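Local coordinates for dTDP-4-dehydrorhamnose reductase (Yersinia enterocolitica, PDB 5U9C), which probably catalyses the NADPH-dependent reduction of dTDP-4-dehydro-beta-L-rhamnose to dTDP-beta-L-rhamnose in the pathway that makes this activated sugar, at residues 166-171 and 226-231; 171-176 and 285-290; 220-225 and 257-262; 182-187 and 248-253. One frame throughout, in Å; residues are numbered along the deposited sequence.

Interaction 1: residues 166-171 and 226-231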
loop_
_atom_site.group_PDB
_atom_site.type_symbol
_atom_site.label_atom_id
_atom_site.label_comp_id
_atom_site.label_asym_id
_atom_site.label_seq_id
_atom_site.Cartn_x
_atom_site.Cartn_y
_atom_site.Cartn_z
ATOM N N HIS D 166 -11.158 18.653 -30.644
ATOM C CA HIS D 166 -9.692 18.583 -30.738
ATOM C C HIS D 166 -9.151 17.750 -29.555
ATOM O O HIS D 166 -8.003 17.866 -29.163
ATOM C CB HIS D 166 -9.063 19.978 -30.844
ATOM C CG HIS D 166 -9.616 20.785 -31.985
ATOM N ND1 HIS D 166 -9.215 20.603 -33.293
ATOM C CD2 HIS D 166 -10.575 21.742 -32.018
ATOM C CE1 HIS D 166 -9.891 21.421 -34.078
ATOM N NE2 HIS D 166 -10.722 22.126 -33.328
ATOM N N LYS D 167 -10.007 16.892 -29.017
ATOM C CA LYS D 167 -9.626 15.982 -27.962
ATOM C C LYS D 167 -9.244 14.627 -28.601
ATOM O O LYS D 167 -9.027 14.541 -29.814
ATOM C CB LYS D 167 -10.792 15.818 -26.979
ATOM C CG LYS D 167 -11.171 17.079 -26.231
ATOM C CD LYS D 167 -10.003 17.673 -25.472
ATOM C CE LYS D 167 -10.476 18.791 -24.562
ATOM N NZ LYS D 167 -9.318 19.523 -23.985
ATOM N N PHE D 168 -9.208 13.574 -27.791
ATOM C CA PHE D 168 -8.815 12.254 -28.265
ATOM C C PHE D 168 -9.532 11.769 -29.529
ATOM O O PHE D 168 -8.873 11.392 -30.489
ATOM C CB PHE D 168 -8.955 11.193 -27.156
ATOM C CG PHE D 168 -8.417 9.851 -27.561
ATOM C CD1 PHE D 168 -7.030 9.649 -27.671
ATOM C CD2 PHE D 168 -9.273 8.794 -27.856
ATOM C CE1 PHE D 168 -6.512 8.414 -28.068
ATOM C CE2 PHE D 168 -8.764 7.556 -28.260
ATOM C CZ PHE D 168 -7.380 7.368 -28.377
ATOM N N VAL D 169 -10.857 11.767 -29.527
ATOM C CA VAL D 169 -11.612 11.255 -30.683
ATOM C C VAL D 169 -11.331 12.058 -31.963
ATOM O O VAL D 169 -11.071 11.463 -32.998
ATOM C CB VAL D 169 -13.117 11.152 -30.404
ATOM C CG1 VAL D 169 -13.887 10.706 -31.644
ATOM C CG2 VAL D 169 -13.347 10.163 -29.287
ATOM N N GLY D 170 -11.378 13.388 -31.867
ATOM C CA GLY D 170 -11.108 14.269 -32.993
ATOM C C GLY D 170 -9.718 14.061 -33.577
ATOM O O GLY D 170 -9.558 14.038 -34.807
ATOM N N LYS D 171 -8.718 13.906 -32.700
ATOM C CA LYS D 171 -7.330 13.672 -33.143
ATOM C C LYS D 171 -7.175 12.340 -33.870
ATOM O O LYS D 171 -6.474 12.266 -34.888
ATOM C CB LYS D 171 -6.348 13.746 -31.979
ATOM C CG LYS D 171 -6.108 15.166 -31.500
ATOM C CD LYS D 171 -5.185 15.237 -30.287
ATOM C CE LYS D 171 -5.882 14.723 -29.034
ATOM N NZ LYS D 171 -5.046 14.849 -27.813
ATOM N N PHE D 226 -6.688 2.691 -26.597
ATOM C CA PHE D 226 -6.413 1.777 -27.696
ATOM C C PHE D 226 -7.698 1.126 -28.199
ATOM O O PHE D 226 -7.913 1.020 -29.414
ATOM C CB PHE D 226 -5.382 0.706 -27.285
ATOM C CG PHE D 226 -5.210 -0.387 -28.296
ATOM C CD1 PHE D 226 -4.591 -0.126 -29.523
ATOM C CD2 PHE D 226 -5.648 -1.685 -28.027
ATOM C CE1 PHE D 226 -4.430 -1.142 -30.465
ATOM C CE2 PHE D 226 -5.494 -2.704 -28.963
ATOM C CZ PHE D 226 -4.880 -2.435 -30.191
ATOM N N ASP D 227 -8.544 0.684 -27.263
ATOM C CA ASP D 227 -9.844 0.073 -27.604
ATOM C C ASP D 227 -10.699 1.080 -28.376
ATOM O O ASP D 227 -11.353 0.738 -29.367
ATOM C CB ASP D 227 -10.632 -0.340 -26.349
ATOM C CG ASP D 227 -9.993 -1.470 -25.587
ATOM O OD1 ASP D 227 -9.450 -2.404 -26.204
ATOM O OD2 ASP D 227 -10.069 -1.441 -24.342
ATOM N N ILE D 228 -10.700 2.319 -27.905
ATOM C CA ILE D 228 -11.474 3.385 -28.545
ATOM C C ILE D 228 -10.930 3.670 -29.956
ATOM O O ILE D 228 -11.713 3.805 -30.919
ATOM C CB ILE D 228 -11.467 4.666 -27.672
ATOM C CG1 ILE D 228 -12.211 4.393 -26.356
ATOM C CG2 ILE D 228 -12.099 5.832 -28.429
ATOM C CD1 ILE D 228 -12.067 5.511 -25.321
ATOM N N ALA D 229 -9.607 3.749 -30.093
ATOM C CA ALA D 229 -9.029 4.022 -31.421
ATOM C C ALA D 229 -9.385 2.901 -32.391
ATOM O O ALA D 229 -9.756 3.170 -33.532
ATOM C CB ALA D 229 -7.526 4.212 -31.337
ATOM N N CYS D 230 -9.308 1.651 -31.930
ATOM C CA CYS D 230 -9.663 0.497 -32.782
ATOM C C CYS D 230 -11.117 0.558 -33.250
ATOM O O CYS D 230 -11.414 0.267 -34.414
ATOM C CB CYS D 230 -9.404 -0.825 -32.054
ATOM S SG CYS D 230 -7.648 -1.199 -31.804
ATOM N N ALA D 231 -12.015 0.939 -32.349
ATOM C CA ALA D 231 -13.444 1.042 -32.683
ATOM C C ALA D 231 -13.674 2.165 -33.722
ATOM O O ALA D 231 -14.398 1.971 -34.690
ATOM C CB ALA D 231 -14.280 1.265 -31.424
#
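F168 reaches from the first turn of helix 168-177 to the side of helix 225-235 and meets I228 and A229 there. The link between the two segments is apolar, with no hydrogen bond across it. F168 CE2 lies 3.8 Å from I228 CG2, and the methyl comes in at the rim of the ring, in its plane, not over a face. I228 uses its short branch for this, the one anti to the backbone N, while CG1 and CD1 head elsewhere. One atom further round the ring, F168 CZ approaches A229 CB at 4.3 Å, so the phenyl rim spans two consecutive residues of the helix. The ring gets there because CG stands anti to the backbone N of F168 (chi1 -174°), which swings it out from the helix start.

Hydrogen bonds work inside each partner and set the two helix starts. K171 N donates to K167 O at 3.0 Å, closing the first turn behind the N-cap residue K167, and D165 OD1 receives K167 N. In the other helix C230 N bonds F226 O at 2.9 Å, and D227 OD2 turns back to take the backbone N of S224, the N-cap residue whose own hydroxyl caps a backbone N of the first turn, consistent with a capping box.

Around the contact, I228 also touches L283 and W156, and A229 touches I242. F168 and K171, with R256, belong to the site where (R)-malate has been seen in this protein, so the ring ties part of that site to helix 225-235, in what is probably the substrate-binding part of the fold.

Interaction 2: residues 171-176 and 285-290; sequences KIIQQI and KYVGTF
The F290 ring takes I173 CD1 squarely on one face: the methyl sits 3.5 Å from the F290 ring centroid and only 7° off the normal, a clear CH-pi contact. At the edge of the same ring, in its plane, lies the carbonyl oxygen of Y286. The Y286 ring in turn has F290 CE1 over one of its faces, offset toward the rim, so F290 turns an edge to the face of Y286 and gives one of its own faces to the isoleucine.

I173 reaches the ring with its long branch; CG1 is anti to the carbonyl carbon and the chain then extends (chi2 176°), placing CD1 at the tip. The other branch helps less closely, I173 CG2 standing 4.0 Å from F290 CD2. Beside the ring, I173 CD1 also comes within 4.4 Å of V287 CG1. Just before F290, T289 OG1 donates to Y286 O at 2.7 Å in the carbonyl plane, and T289 N shares that acceptor.

I173 and V287 both touch L236, and I173 also packs on I232 of helix 225-235. Helix 168-177 thus lies between the C-terminal helix 279-288 with its tail and strand 182-186, whose I183 receives I172 and I176.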
loop_
_atom_site.group_PDB
_atom_site.type_symbol
_atom_site.label_atom_id
_atom_site.label_comp_id
_atom_site.label_asym_id
_atom_site.label_seq_id
_atom_site.Cartn_x
_atom_site.Cartn_y
_atom_site.Cartn_z
ATOM N N LYS D 171 -8.718 13.906 -32.700
ATOM C CA LYS D 171 -7.330 13.672 -33.143
ATOM C C LYS D 171 -7.175 12.340 -33.870
ATOM O O LYS D 171 -6.474 12.266 -34.888
ATOM C CB LYS D 171 -6.348 13.746 -31.979
ATOM C CG LYS D 171 -6.108 15.166 -31.500
ATOM C CD LYS D 171 -5.185 15.237 -30.287
ATOM C CE LYS D 171 -5.882 14.723 -29.034
ATOM N NZ LYS D 171 -5.046 14.849 -27.813
ATOM N N ILE D 172 -7.805 11.285 -33.349
ATOM C CA ILE D 172 -7.762 9.987 -34.008
ATOM C C ILE D 172 -8.430 10.117 -35.375
ATOM O O ILE D 172 -7.901 9.632 -36.359
ATOM C CB ILE D 172 -8.457 8.877 -33.185
ATOM C CG1 ILE D 172 -7.694 8.584 -31.882
ATOM C CG2 ILE D 172 -8.621 7.594 -34.013
ATOM C CD1 ILE D 172 -6.281 8.070 -32.067
ATOM N N ILE D 173 -9.584 10.783 -35.430
ATOM C CA ILE D 173 -10.293 10.966 -36.687
ATOM C C ILE D 173 -9.454 11.779 -37.719
ATOM O O ILE D 173 -9.427 11.441 -38.908
ATOM C CB ILE D 173 -11.707 11.550 -36.464
ATOM C CG1 ILE D 173 -12.596 10.492 -35.779
ATOM C CG2 ILE D 173 -12.339 11.951 -37.780
ATOM C CD1 ILE D 173 -13.991 10.957 -35.408
ATOM N N GLN D 174 -8.789 12.831 -37.251
ATOM C CA GLN D 174 -7.902 13.671 -38.091
ATOM C C GLN D 174 -6.750 12.833 -38.696
ATOM O O GLN D 174 -6.407 12.973 -39.895
ATOM C CB GLN D 174 -7.345 14.815 -37.242
ATOM C CG GLN D 174 -6.430 15.790 -37.962
ATOM C CD GLN D 174 -5.750 16.782 -37.012
ATOM O OE1 GLN D 174 -5.940 16.739 -35.782
ATOM N NE2 GLN D 174 -4.931 17.673 -37.583
ATOM N N GLN D 175 -6.167 11.956 -37.883
ATOM C CA GLN D 175 -5.092 11.074 -38.357
ATOM C C GLN D 175 -5.614 10.072 -39.384
ATOM O O GLN D 175 -4.925 9.773 -40.370
ATOM C CB GLN D 175 -4.407 10.341 -37.211
ATOM C CG GLN D 175 -3.604 11.257 -36.312
ATOM C CD GLN D 175 -3.088 10.518 -35.093
ATOM O OE1 GLN D 175 -2.140 9.728 -35.168
ATOM N NE2 GLN D 175 -3.692 10.784 -33.970
ATOM N N ILE D 176 -6.818 9.554 -39.150
ATOM C CA ILE D 176 -7.438 8.614 -40.093
ATOM C C ILE D 176 -7.694 9.334 -41.422
ATOM O O ILE D 176 -7.308 8.843 -42.473
ATOM C CB ILE D 176 -8.738 7.977 -39.546
ATOM C CG1 ILE D 176 -8.400 6.961 -38.449
ATOM C CG2 ILE D 176 -9.498 7.287 -40.681
ATOM C CD1 ILE D 176 -9.583 6.465 -37.626
ATOM N N LYS D 285 -22.519 6.404 -32.591
ATOM C CA LYS D 285 -23.415 7.553 -32.853
ATOM C C LYS D 285 -22.636 8.867 -32.974
ATOM O O LYS D 285 -22.909 9.689 -33.845
ATOM C CB LYS D 285 -24.461 7.710 -31.754
ATOM C CG LYS D 285 -25.486 6.585 -31.678
ATOM C CD LYS D 285 -26.612 6.903 -30.693
ATOM C CE LYS D 285 -27.428 8.118 -31.132
ATOM N NZ LYS D 285 -28.501 8.479 -30.164
ATOM N N TYR D 286 -21.660 9.055 -32.097
ATOM C CA TYR D 286 -20.853 10.273 -32.116
ATOM C C TYR D 286 -19.946 10.333 -33.355
ATOM O O TYR D 286 -19.863 11.366 -34.022
ATOM C CB TYR D 286 -20.029 10.415 -30.831
ATOM C CG TYR D 286 -19.142 11.628 -30.861
ATOM C CD1 TYR D 286 -19.702 12.899 -30.985
ATOM C CD2 TYR D 286 -17.750 11.520 -30.777
ATOM C CE1 TYR D 286 -18.915 14.030 -31.046
ATOM C CE2 TYR D 286 -16.947 12.660 -30.810
ATOM C CZ TYR D 286 -17.539 13.906 -30.944
ATOM O OH TYR D 286 -16.792 15.053 -30.974
ATOM N N VAL D 287 -19.291 9.227 -33.674
ATOM C CA VAL D 287 -18.402 9.171 -34.841
ATOM C C VAL D 287 -19.208 9.398 -36.121
ATOM O O VAL D 287 -18.710 10.021 -37.049
ATOM C CB VAL D 287 -17.619 7.848 -34.912
ATOM C CG1 VAL D 287 -16.854 7.721 -36.228
ATOM C CG2 VAL D 287 -16.676 7.733 -33.719
ATOM N N GLY D 288 -20.451 8.911 -36.154
ATOM C CA GLY D 288 -21.337 9.124 -37.315
ATOM C C GLY D 288 -21.564 10.596 -37.676
ATOM O O GLY D 288 -21.797 10.921 -38.840
ATOM N N THR D 289 -21.469 11.496 -36.698
ATOM C CA THR D 289 -21.634 12.931 -36.961
ATOM C C THR D 289 -20.453 13.547 -37.720
ATOM O O THR D 289 -20.512 14.715 -38.076
ATOM C CB THR D 289 -21.845 13.762 -35.669
ATOM O OG1 THR D 289 -20.637 13.810 -34.895
ATOM C CG2 THR D 289 -23.008 13.214 -34.832
ATOM N N PHE D 290 -19.369 12.794 -37.918
ATOM C CA PHE D 290 -18.209 13.288 -38.684
ATOM C C PHE D 290 -18.294 12.967 -40.181
ATOM O O PHE D 290 -17.635 13.624 -40.976
ATOM C CB PHE D 290 -16.896 12.723 -38.139
ATOM C CG PHE D 290 -16.479 13.300 -36.816
ATOM C CD1 PHE D 290 -17.061 12.860 -35.639
ATOM C CD2 PHE D 290 -15.458 14.236 -36.747
ATOM C CE1 PHE D 290 -16.658 13.375 -34.411
ATOM C CE2 PHE D 290 -15.046 14.744 -35.531
ATOM C CZ PHE D 290 -15.648 14.320 -34.360
#

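Interaction 3: residues 220-225 and 257-262; sequences SGTISR and PYSEGI
T222 sets its methyl against the ST turn that S259 makes going into the short, weakly bonded strand 261-262, just after R256, a residue of the site where (R)-malate has been seen in this protein. In the turn, S259 OG accepts from G261 N at 3.0 Å with a nearly straight N-H...O angle of 166°, and the same hydroxyl is bonded to the backbone O of L116. Two partners therefore grip this buried oxygen and fix its rotation.

T222 CG2 rests 3.7 Å from S259 OG, a van der Waals touch. The methyl also looks onto the bare CA of G261, 4.4 Å from T222 CG2. Its place follows from the threonine torsion: with CG2 anti to the backbone N, OG1 falls beside that N (chi1 -58°) and is left to serve a water. The water lies 2.6 Å from T222 OG1 and donates a weak bond to I262 O at 3.2 Å, a loose water bridge beside a contact that has no direct hydrogen bond.

Further along, the charged ends of R225 and E260 stay apart, R225 NH2 being 6.1 Å from E260 OE1. W156 connects them, its ring in cation-pi contact with R225 and its NE1 bonded to E260 OE1.

Strand 190-195 binds both sides: G191 pairs with I223, L190 with Y258 and E260, and S192 OG is hydrogen-bonded to both G221 O and I262 N. Strand 261-262 pairs in parallel with strand 117-118, while 223-224 leads straight into helix 225-235.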
loop_
_atom_site.group_PDB
_atom_site.type_symbol
_atom_site.label_atom_id
_atom_site.label_comp_id
_atom_site.label_asym_id
_atom_site.label_seq_id
_atom_site.Cartn_x
_atom_site.Cartn_y
_atom_site.Cartn_z
ATOM N N SER D 220 -21.526 2.222 -20.513
ATOM C CA SER D 220 -21.113 0.977 -19.885
ATOM C C SER D 220 -19.847 0.435 -20.559
ATOM O O SER D 220 -19.795 0.320 -21.785
ATOM C CB SER D 220 -22.251 -0.048 -19.983
ATOM O OG SER D 220 -21.874 -1.295 -19.442
ATOM N N GLY D 221 -18.833 0.114 -19.760
ATOM C CA GLY D 221 -17.588 -0.433 -20.294
ATOM C C GLY D 221 -16.375 0.275 -19.728
ATOM O O GLY D 221 -16.378 1.500 -19.572
ATOM N N THR D 222 -15.367 -0.520 -19.382
ATOM C CA THR D 222 -14.081 -0.026 -18.876
ATOM C C THR D 222 -13.109 -0.405 -19.962
ATOM O O THR D 222 -12.782 -1.572 -20.117
ATOM C CB THR D 222 -13.728 -0.679 -17.537
ATOM O OG1 THR D 222 -14.780 -0.396 -16.627
ATOM C CG2 THR D 222 -12.452 -0.114 -16.975
ATOM N N ILE D 223 -12.614 0.609 -20.673
ATOM C CA ILE D 223 -11.801 0.424 -21.866
ATOM C C ILE D 223 -10.594 1.345 -21.921
ATOM O O ILE D 223 -10.504 2.294 -21.168
ATOM C CB ILE D 223 -12.687 0.710 -23.110
ATOM C CG1 ILE D 223 -13.321 2.103 -22.951
ATOM C CG2 ILE D 223 -13.748 -0.370 -23.223
ATOM C CD1 ILE D 223 -14.311 2.519 -23.974
ATOM N N SER D 224 -9.675 1.050 -22.826
ATOM C CA SER D 224 -8.457 1.873 -22.994
ATOM C C SER D 224 -8.636 2.762 -24.194
ATOM O O SER D 224 -9.557 2.540 -25.005
ATOM C CB SER D 224 -7.224 0.992 -23.246
ATOM O OG SER D 224 -7.316 0.311 -24.498
ATOM N N ARG D 225 -7.737 3.730 -24.342
ATOM C CA ARG D 225 -7.744 4.598 -25.522
ATOM C C ARG D 225 -7.481 3.754 -26.754
ATOM O O ARG D 225 -7.977 4.067 -27.828
ATOM C CB ARG D 225 -6.691 5.685 -25.430
ATOM C CG ARG D 225 -6.858 6.658 -24.280
ATOM C CD ARG D 225 -8.157 7.417 -24.355
ATOM N NE ARG D 225 -8.156 8.538 -23.411
ATOM C CZ ARG D 225 -9.071 9.500 -23.379
ATOM N NH1 ARG D 225 -10.094 9.517 -24.253
ATOM N NH2 ARG D 225 -8.951 10.467 -22.471
ATOM N N PRO D 257 -4.150 6.795 -13.124
ATOM C CA PRO D 257 -4.353 5.489 -12.468
ATOM C C PRO D 257 -4.479 4.363 -13.497
ATOM O O PRO D 257 -4.667 4.638 -14.682
ATOM C CB PRO D 257 -5.683 5.678 -11.726
ATOM C CG PRO D 257 -6.410 6.711 -12.544
ATOM C CD PRO D 257 -5.395 7.582 -13.213
ATOM N N TYR D 258 -4.345 3.115 -13.061
ATOM C CA TYR D 258 -4.532 1.989 -13.972
ATOM C C TYR D 258 -5.946 2.044 -14.536
ATOM O O TYR D 258 -6.168 1.681 -15.685
ATOM C CB TYR D 258 -4.225 0.649 -13.288
ATOM C CG TYR D 258 -2.744 0.536 -12.930
ATOM C CD1 TYR D 258 -1.766 0.630 -13.929
ATOM C CD2 TYR D 258 -2.318 0.325 -11.612
ATOM C CE1 TYR D 258 -0.423 0.536 -13.633
ATOM C CE2 TYR D 258 -0.961 0.230 -11.309
ATOM C CZ TYR D 258 -0.023 0.336 -12.334
ATOM O OH TYR D 258 1.330 0.246 -12.085
ATOM N N SER D 259 -6.888 2.519 -13.723
ATOM C CA SER D 259 -8.230 2.731 -14.195
ATOM C C SER D 259 -8.963 3.854 -13.488
ATOM O O SER D 259 -8.844 4.030 -12.252
ATOM C CB SER D 259 -9.069 1.476 -14.059
ATOM O OG SER D 259 -10.347 1.712 -14.604
ATOM N N GLU D 260 -9.692 4.632 -14.285
ATOM C CA GLU D 260 -10.607 5.639 -13.741
ATOM C C GLU D 260 -12.026 5.321 -14.231
ATOM O O GLU D 260 -12.897 6.185 -14.285
ATOM C CB GLU D 260 -10.191 7.057 -14.047
ATOM C CG GLU D 260 -10.033 7.399 -15.512
ATOM C CD GLU D 260 -9.866 8.898 -15.724
ATOM O OE1 GLU D 260 -8.928 9.279 -16.439
ATOM O OE2 GLU D 260 -10.661 9.701 -15.140
ATOM N N GLY D 261 -12.258 4.056 -14.557
ATOM C CA GLY D 261 -13.574 3.633 -14.968
ATOM C C GLY D 261 -14.623 3.933 -13.894
ATOM O O GLY D 261 -14.357 3.804 -12.692
ATOM N N ILE D 262 -15.789 4.396 -14.332
ATOM C CA ILE D 262 -16.918 4.646 -13.434
ATOM C C ILE D 262 -18.192 3.963 -13.926
ATOM O O ILE D 262 -18.401 3.801 -15.134
ATOM C CB ILE D 262 -17.206 6.136 -13.228
ATOM C CG1 ILE D 262 -17.258 6.889 -14.555
ATOM C CG2 ILE D 262 -16.149 6.765 -12.324
ATOM C CD1 ILE D 262 -17.851 8.280 -14.409
HETATM O O HOH W 1 -16.455 1.412 -15.809
#

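Interaction 4: residues 182-187 and 248-253; sequences SIKAVS and SVFPLS
F250 lays the edge of its ring along V186 and K184, two residues of strand 182-186, which pairs in parallel with strand 241-245 in a small two-stranded sheet of the substrate-binding region. The phenylalanine sits in the loop that follows 241-245, and the contact is at the surface.

Starting at CB, the side chain leaves the loop with CG beside the backbone N (chi1 -62°), which carries the ring toward the strand. CB and CG only bring it over; the touching begins at CD2, 3.8 Å from V186 CG2. That methyl lies in the ring plane, at the edge. Next along the rim, F250 CE2 comes within 4.3 Å of K184 CB. At the tip, CZ is the ring atom nearest the lysine. The phenyl edge thus runs along the strand from one side chain to the next but one, while the alternating A185 points its CB away from the loop, toward helix 225-235.

V186 offers the branch that is anti to its carbonyl carbon, since CG1 is turned anti to the backbone N (chi1 176°). The side chains of V186 and F250 run antiparallel where they pass.

V245, at the end of the partner strand, also touches F250. Beyond the ring the loop meets the third subunit: S248 O bonds S253 OG of that neighbouring subunit, and S253 OG bonds S248 O of the same neighbour. On the strand side the lysine contributes its first methylene: K184 CB stands 4.1 Å from F250 CZ, near the ring plane, and the chain beyond CG is extended.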
loop_
_atom_site.group_PDB
_atom_site.type_symbol
_atom_site.label_atom_id
_atom_site.label_comp_id
_atom_site.label_asym_id
_atom_site.label_seq_id
_atom_site.Cartn_x
_atom_site.Cartn_y
_atom_site.Cartn_z
ATOM N N SER D 182 -0.004 4.675 -39.516
ATOM C CA SER D 182 -0.225 4.038 -38.224
ATOM C C SER D 182 -0.549 5.058 -37.163
ATOM O O SER D 182 -0.063 6.203 -37.193
ATOM C CB SER D 182 1.019 3.289 -37.747
ATOM O OG SER D 182 2.044 4.217 -37.541
ATOM N N ILE D 183 -1.344 4.614 -36.204
ATOM C CA ILE D 183 -1.753 5.430 -35.089
ATOM C C ILE D 183 -1.434 4.678 -33.791
ATOM O O ILE D 183 -1.783 3.514 -33.660
ATOM C CB ILE D 183 -3.263 5.719 -35.182
ATOM C CG1 ILE D 183 -3.546 6.555 -36.436
ATOM C CG2 ILE D 183 -3.755 6.434 -33.927
ATOM C CD1 ILE D 183 -5.023 6.747 -36.746
ATOM N N LYS D 184 -0.756 5.354 -32.862
ATOM C CA LYS D 184 -0.426 4.793 -31.552
ATOM C C LYS D 184 -1.465 5.241 -30.544
ATOM O O LYS D 184 -1.884 6.399 -30.563
ATOM C CB LYS D 184 0.951 5.268 -31.098
ATOM C CG LYS D 184 2.077 4.766 -31.974
ATOM C CD LYS D 184 3.403 5.339 -31.520
ATOM C CE LYS D 184 4.508 4.939 -32.478
ATOM N NZ LYS D 184 5.814 5.465 -32.008
ATOM N N ALA D 185 -1.883 4.323 -29.672
ATOM C CA ALA D 185 -2.856 4.619 -28.638
ATOM C C ALA D 185 -2.505 3.809 -27.377
ATOM O O ALA D 185 -2.172 2.627 -27.456
ATOM C CB ALA D 185 -4.270 4.280 -29.109
ATOM N N VAL D 186 -2.589 4.467 -26.233
ATOM C CA VAL D 186 -2.239 3.870 -24.960
ATOM C C VAL D 186 -3.185 2.714 -24.603
ATOM O O VAL D 186 -4.403 2.881 -24.593
ATOM C CB VAL D 186 -2.208 4.946 -23.855
ATOM C CG1 VAL D 186 -1.934 4.338 -22.495
ATOM C CG2 VAL D 186 -1.152 5.998 -24.185
ATOM N N SER D 187 -2.606 1.547 -24.330
ATOM C CA SER D 187 -3.372 0.356 -23.995
ATOM C C SER D 187 -3.435 0.003 -22.500
ATOM O O SER D 187 -4.248 -0.835 -22.108
ATOM C CB SER D 187 -2.790 -0.847 -24.732
ATOM O OG SER D 187 -1.471 -1.111 -24.298
ATOM N N SER D 248 4.374 4.783 -20.948
ATOM C CA SER D 248 5.732 5.299 -20.942
ATOM C C SER D 248 6.173 5.967 -22.251
ATOM O O SER D 248 7.070 6.798 -22.236
ATOM C CB SER D 248 6.727 4.169 -20.678
ATOM O OG SER D 248 6.616 3.178 -21.676
ATOM N N VAL D 249 5.584 5.591 -23.388
ATOM C CA VAL D 249 6.030 6.214 -24.649
ATOM C C VAL D 249 5.540 7.668 -24.767
ATOM O O VAL D 249 6.130 8.444 -25.507
ATOM C CB VAL D 249 5.700 5.385 -25.917
ATOM C CG1 VAL D 249 6.283 3.986 -25.786
ATOM C CG2 VAL D 249 4.210 5.342 -26.194
ATOM N N PHE D 250 4.496 8.037 -24.015
ATOM C CA PHE D 250 4.014 9.432 -23.992
ATOM C C PHE D 250 4.142 9.988 -22.579
ATOM O O PHE D 250 3.190 9.978 -21.831
ATOM C CB PHE D 250 2.548 9.510 -24.442
ATOM C CG PHE D 250 2.330 9.046 -25.846
ATOM C CD1 PHE D 250 2.933 9.708 -26.899
ATOM C CD2 PHE D 250 1.492 7.976 -26.120
ATOM C CE1 PHE D 250 2.734 9.294 -28.216
ATOM C CE2 PHE D 250 1.270 7.567 -27.429
ATOM C CZ PHE D 250 1.898 8.225 -28.479
ATOM N N PRO D 251 5.332 10.454 -22.199
ATOM C CA PRO D 251 5.464 10.985 -20.833
ATOM C C PRO D 251 4.539 12.181 -20.565
ATOM O O PRO D 251 4.408 13.056 -21.409
ATOM C CB PRO D 251 6.921 11.418 -20.746
ATOM C CG PRO D 251 7.505 11.266 -22.085
ATOM C CD PRO D 251 6.577 10.527 -22.974
ATOM N N LEU D 252 3.931 12.204 -19.391
ATOM C CA LEU D 252 3.008 13.256 -18.990
ATOM C C LEU D 252 3.337 13.666 -17.564
ATOM O O LEU D 252 3.887 12.875 -16.823
ATOM C CB LEU D 252 1.583 12.727 -19.048
ATOM C CG LEU D 252 1.070 12.222 -20.406
ATOM C CD1 LEU D 252 -0.180 11.361 -20.224
ATOM C CD2 LEU D 252 0.833 13.364 -21.379
ATOM N N SER D 253 3.029 14.904 -17.186
ATOM C CA SER D 253 3.327 15.381 -15.823
ATOM C C SER D 253 2.488 14.688 -14.747
ATOM O O SER D 253 2.998 14.303 -13.711
ATOM C CB SER D 253 3.071 16.880 -15.719
ATOM O OG SER D 253 3.962 17.610 -16.512
#

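Overall arrangement
Going from the N terminus, the chain lays down 166-171, 171-176, 182-187 and 220-225 before any contact closes. Interaction 1 closes first, at 226-231, then interaction 4 at 248-253, interaction 3 at 257-262 and finally interaction 2 at 285-290. Interactions 3 and 4 are nested inside the loop of interaction 2 and cross each other; interaction 1 crosses all three. Interactions 1 and 2 share K171 and join helix 168-177 to helices 225-235 and 279-288. A185 of interaction 4 packs on A229 of interaction 1, and the backbone O of R225 in interaction 3 packs against F168 CZ of interaction 1. Helix 225-235 thus touches helix 168-177 and strand 182-186.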